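Side-chain contacts in cell wall surface anchor family protein (Streptococcus agalactiae serogroup V, PDB 3TW0), which forms the adhesive tip of a group B streptococcal pilus and probably attaches the bacterium to host tissue through its metal-binding von Willebrand A-type domain: residues A[303-308]-A[339-344]; A[54-59]-A[118-123]. The protein carries 2 engineered substitutions. All blocks are in the same frame, centred on the assembly; numbering follows the deposited sequence.

Contact 1: residues A[303-308]-A[339-344]; sequences EPTTLY and EKFMQS
Thr306 and Ser344 meet hydroxyl to hydroxyl, with Thr306 OG1 lying 2.8 Å from Ser344 OG, where the two nearly parallel helices bring their backbones closest. The segment axes stay 10.1 Å apart and cross at 18°. Gly302 O, one turn back along the helix, is also a hydrogen-bond partner of Thr306 OG1. With chi1 at 86°, Ser344 OG sits between its backbone N and carbonyl carbon, a rotation that turns it to face the threonine across the gap. Beside the hydroxyls, Thr306 CG2 rests 3.6 Å from Ser344 CB.

The more deeply buried side is that of Thr305 and Phe341, whose ring presents its edge to helix 303-308. Thr305 CG2 lies in the ring plane 3.9 Å from Phe341 CZ, and Thr306 OG1 comes to 3.6 Å from Phe341 CD1 farther along the same rim. Thr305 OG1 takes no part, being bonded to His301 O. By contrast, the Thr306-Ser344 side, although it holds the closest approach between the segments, is only partly buried and makes the solvent side of the contact.

Within the vWA fold these helices pack side by side: Thr305 also touches Gln146 and Leu149 of helix 145-159, Leu307 meets helix 192-201, and Met342 reaches Tyr352 on strand 352-354.

Contact 2: residues A[54-59]-A[118-123]; sequences NRVALV and NILKSR
Leu120 reaches from helix 118-122 onto strand 55-59, an alpha-on-beta contact within the Rossmann-like vWA fold, in whose central sheet this is the outermost of the parallel strands; Thr111 bonds to Val56 by backbone. The helix runs at 27° to the strand, their axes 9.1 Å apart.

From CB outward, Leu120 first heads for the sheet: CG is anti to the backbone N (chi1 -173°), which carries the branch point to 3.8 Å from Leu58 CB. There the chain forks. CD1 pushes deepest, meeting Val56 CG2 at 3.7 Å and passing on to the backbone, where Ala57 CA is 3.8 Å away. CD2 stays with Leu58, about equally near its CB and its CD2. Leu120 thus lies along one face of the strand, between Val56 and Leu58, which both point toward the helix, while Ala57 between them is turned the other way.

No hydrogen bond joins the two segments; the side chains that meet are all apolar and all four touching residues are buried. Ile45 of helix 33-48 closes in on both Val56 and Leu120, while Tyr107 also packs against Leu120. On the sheet side, Ala57 is tied by backbone hydrogen bonds to Val13 and Val15 of strand 11-18. Leu58 CD2 extends beyond the leucine-to-leucine touch to the helix backbone, ending 3.9 Å from Leu120 O.

How the contacts relate
Contacts 1 and 2 belong to the same vWA domain but lie well apart, their centres 26 Å from each other and their nearest atoms about 11 Å. Contact 1 pairs two helices, whereas contact 2 seats a helix on the outermost of the parallel strands. Asp18, which binds a magnesium ion in another model of this protein but none here, is the common reference point: its side chain is about 8 Å from that of Phe341 and about 10 Å from that of Leu58. On the side of contact 1, the Phe341 side chain is also about 10 Å from the bound magnesium ion and about 7 Å from the side chain of Thr143, one of its ligands.

Contact 1: residues A[303-308]-A[339-344]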
# COMPACT_ATOMS: atom_id res chain seq x y z
N GLU A 303 -6.36 -5.81 -6.39
CA GLU A 303 -6.39 -7.21 -6.68
C GLU A 303 -5.22 -8.01 -6.09
O GLU A 303 -5.44 -9.01 -5.39
CB GLU A 303 -6.62 -7.51 -8.18
CG GLU A 303 -6.74 -9.02 -8.43
CD GLU A 303 -6.76 -9.42 -9.90
OE1 GLU A 303 -6.51 -8.57 -10.78
OE2 GLU A 303 -7.03 -10.62 -10.18
N PRO A 304 -3.96 -7.59 -6.35
CA PRO A 304 -2.92 -8.42 -5.74
C PRO A 304 -2.99 -8.39 -4.23
O PRO A 304 -2.69 -9.41 -3.59
CB PRO A 304 -1.59 -7.80 -6.26
CG PRO A 304 -2.01 -6.43 -6.82
CD PRO A 304 -3.39 -6.66 -7.34
N THR A 305 -3.45 -7.27 -3.65
CA THR A 305 -3.58 -7.22 -2.19
C THR A 305 -4.66 -8.21 -1.64
O THR A 305 -4.42 -8.87 -0.61
CB THR A 305 -3.84 -5.80 -1.69
OG1 THR A 305 -2.83 -4.91 -2.23
CG2 THR A 305 -3.79 -5.76 -0.19
N THR A 306 -5.82 -8.25 -2.30
CA THR A 306 -6.94 -9.16 -1.94
C THR A 306 -6.51 -10.63 -2.07
O THR A 306 -6.77 -11.45 -1.18
CB THR A 306 -8.20 -8.88 -2.82
OG1 THR A 306 -8.58 -7.51 -2.67
CG2 THR A 306 -9.40 -9.77 -2.41
N LEU A 307 -5.82 -10.94 -3.16
CA LEU A 307 -5.31 -12.27 -3.39
C LEU A 307 -4.32 -12.65 -2.30
O LEU A 307 -4.36 -13.76 -1.76
CB LEU A 307 -4.71 -12.39 -4.79
CG LEU A 307 -5.65 -12.37 -6.00
CD1 LEU A 307 -4.84 -12.15 -7.27
CD2 LEU A 307 -6.51 -13.67 -6.11
N TYR A 308 -3.45 -11.72 -1.93
CA TYR A 308 -2.53 -12.02 -0.85
C TYR A 308 -3.30 -12.23 0.45
O TYR A 308 -3.01 -13.16 1.21
CB TYR A 308 -1.48 -10.92 -0.65
CG TYR A 308 -0.89 -11.07 0.72
CD1 TYR A 308 0.15 -11.95 0.95
CD2 TYR A 308 -1.46 -10.42 1.80
CE1 TYR A 308 0.65 -12.15 2.23
CE2 TYR A 308 -0.98 -10.60 3.08
CZ TYR A 308 0.08 -11.46 3.29
OH TYR A 308 0.53 -11.61 4.58
N GLU A 339 -14.69 0.73 -1.31
CA GLU A 339 -15.54 -0.06 -0.39
C GLU A 339 -15.42 -1.56 -0.63
O GLU A 339 -15.22 -2.35 0.31
CB GLU A 339 -17.03 0.31 -0.52
CG GLU A 339 -17.32 1.79 -0.52
CD GLU A 339 -18.77 2.11 -0.17
OE1 GLU A 339 -19.65 1.24 -0.37
OE2 GLU A 339 -19.01 3.23 0.31
N LYS A 340 -15.59 -1.95 -1.89
CA LYS A 340 -15.47 -3.33 -2.30
C LYS A 340 -14.10 -3.84 -1.87
O LYS A 340 -13.99 -4.89 -1.29
CB LYS A 340 -15.66 -3.46 -3.82
CG LYS A 340 -17.14 -3.40 -4.27
CD LYS A 340 -17.22 -3.52 -5.80
CE LYS A 340 -18.67 -3.58 -6.29
NZ LYS A 340 -18.70 -3.72 -7.79
N PHE A 341 -13.05 -3.06 -2.14
CA PHE A 341 -11.71 -3.47 -1.70
C PHE A 341 -11.63 -3.68 -0.19
O PHE A 341 -11.14 -4.73 0.27
CB PHE A 341 -10.61 -2.50 -2.15
CG PHE A 341 -9.29 -2.82 -1.51
CD1 PHE A 341 -8.60 -3.99 -1.85
CD2 PHE A 341 -8.80 -2.03 -0.48
CE1 PHE A 341 -7.39 -4.31 -1.21
CE2 PHE A 341 -7.60 -2.34 0.16
CZ PHE A 341 -6.90 -3.46 -0.20
N MET A 342 -12.16 -2.74 0.59
CA MET A 342 -12.12 -2.88 2.02
C MET A 342 -12.89 -4.07 2.52
O MET A 342 -12.43 -4.77 3.43
CB MET A 342 -12.57 -1.59 2.72
CG MET A 342 -11.49 -0.48 2.68
SD MET A 342 -12.05 1.08 3.42
CE MET A 342 -11.75 0.71 5.13
N GLN A 343 -14.04 -4.31 1.90
CA GLN A 343 -14.89 -5.48 2.20
C GLN A 343 -14.14 -6.73 1.83
O GLN A 343 -14.16 -7.70 2.60
CB GLN A 343 -16.21 -5.41 1.39
CG GLN A 343 -17.23 -4.44 1.96
CD GLN A 343 -18.35 -4.08 0.98
OE1 GLN A 343 -18.23 -4.23 -0.24
NE2 GLN A 343 -19.45 -3.58 1.52
N SER A 344 -13.45 -6.69 0.69
CA SER A 344 -12.62 -7.82 0.20
C SER A 344 -11.54 -8.28 1.18
O SER A 344 -11.18 -9.47 1.19
CB SER A 344 -11.99 -7.52 -1.17
OG SER A 344 -10.74 -6.82 -1.03

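Contact 2: residues A[54-59]-A[118-123]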
# COMPACT_ATOMS: atom_id res chain seq x y z
N ASN A 54 -6.30 -8.53 27.71
CA ASN A 54 -6.18 -8.44 26.26
C ASN A 54 -4.88 -7.76 25.89
O ASN A 54 -4.41 -6.91 26.64
CB ASN A 54 -7.34 -7.65 25.66
CG ASN A 54 -8.68 -8.34 25.80
OD1 ASN A 54 -9.71 -7.67 25.88
ND2 ASN A 54 -8.68 -9.67 25.82
N ARG A 55 -4.30 -8.11 24.75
CA ARG A 55 -3.14 -7.34 24.28
C ARG A 55 -3.41 -6.54 23.01
O ARG A 55 -4.27 -6.91 22.22
CB ARG A 55 -1.89 -8.20 24.18
CG ARG A 55 -1.61 -8.97 25.46
CD ARG A 55 -0.41 -9.84 25.34
NE ARG A 55 -0.56 -10.84 24.30
CZ ARG A 55 0.44 -11.58 23.82
NH1 ARG A 55 1.66 -11.40 24.27
NH2 ARG A 55 0.20 -12.48 22.88
N VAL A 56 -2.68 -5.44 22.85
CA VAL A 56 -2.73 -4.59 21.66
C VAL A 56 -1.35 -4.38 21.05
O VAL A 56 -0.33 -4.43 21.75
CB VAL A 56 -3.30 -3.18 21.99
CG1 VAL A 56 -4.78 -3.26 22.30
CG2 VAL A 56 -2.51 -2.52 23.14
N ALA A 57 -1.35 -4.17 19.75
CA ALA A 57 -0.17 -3.71 19.04
C ALA A 57 -0.64 -2.76 17.93
O ALA A 57 -1.81 -2.76 17.55
CB ALA A 57 0.67 -4.90 18.48
N LEU A 58 0.29 -1.96 17.41
CA LEU A 58 -0.06 -0.96 16.43
C LEU A 58 0.94 -0.96 15.30
O LEU A 58 2.17 -0.79 15.51
CB LEU A 58 -0.11 0.43 17.08
CG LEU A 58 -0.16 1.66 16.20
CD1 LEU A 58 -1.47 1.77 15.48
CD2 LEU A 58 0.12 2.95 17.06
N VAL A 59 0.40 -1.10 14.10
CA VAL A 59 1.18 -1.04 12.88
C VAL A 59 0.66 0.14 12.05
O VAL A 59 -0.41 0.08 11.42
CB VAL A 59 1.09 -2.35 12.06
CG1 VAL A 59 1.92 -2.23 10.74
CG2 VAL A 59 1.54 -3.55 12.88
N ASN A 118 0.35 3.10 27.00
CA ASN A 118 0.59 4.54 26.94
C ASN A 118 1.61 4.94 25.87
O ASN A 118 1.46 5.98 25.23
CB ASN A 118 1.13 5.06 28.28
CG ASN A 118 0.08 5.15 29.37
OD1 ASN A 118 -1.13 5.15 29.11
ND2 ASN A 118 0.54 5.24 30.61
N ILE A 119 2.68 4.17 25.73
CA ILE A 119 3.66 4.43 24.66
C ILE A 119 2.98 4.28 23.30
O ILE A 119 3.11 5.16 22.44
CB ILE A 119 4.85 3.48 24.72
CG1 ILE A 119 5.64 3.70 26.00
CG2 ILE A 119 5.76 3.71 23.54
CD1 ILE A 119 6.50 2.52 26.37
N LEU A 120 2.27 3.17 23.11
CA LEU A 120 1.50 2.93 21.87
C LEU A 120 0.62 4.14 21.52
O LEU A 120 0.74 4.73 20.44
CB LEU A 120 0.69 1.64 21.99
CG LEU A 120 -0.07 1.07 20.80
CD1 LEU A 120 -0.29 -0.42 20.99
CD2 LEU A 120 -1.36 1.83 20.62
N LYS A 121 -0.22 4.56 22.47
CA LYS A 121 -1.15 5.65 22.22
C LYS A 121 -0.43 7.00 21.94
O LYS A 121 -0.94 7.79 21.15
CB LYS A 121 -2.13 5.80 23.38
CG LYS A 121 -3.07 4.61 23.63
CD LYS A 121 -4.03 4.92 24.78
CE LYS A 121 -5.06 5.92 24.31
NZ LYS A 121 -5.95 6.51 25.40
N SER A 122 0.74 7.23 22.56
CA SER A 122 1.56 8.43 22.27
C SER A 122 2.12 8.42 20.84
O SER A 122 2.45 9.46 20.27
CB SER A 122 2.71 8.57 23.28
OG SER A 122 3.82 7.73 22.93
N ARG A 123 2.22 7.23 20.26
CA ARG A 123 2.75 7.10 18.91
C ARG A 123 1.68 7.17 17.79
O ARG A 123 2.02 7.12 16.60
CB ARG A 123 3.53 5.81 18.81
CG ARG A 123 4.85 5.88 19.55
CD ARG A 123 5.65 4.66 19.26
NE ARG A 123 6.79 4.57 20.14
CZ ARG A 123 7.50 3.47 20.34
NH1 ARG A 123 7.19 2.34 19.73
NH2 ARG A 123 8.54 3.49 21.15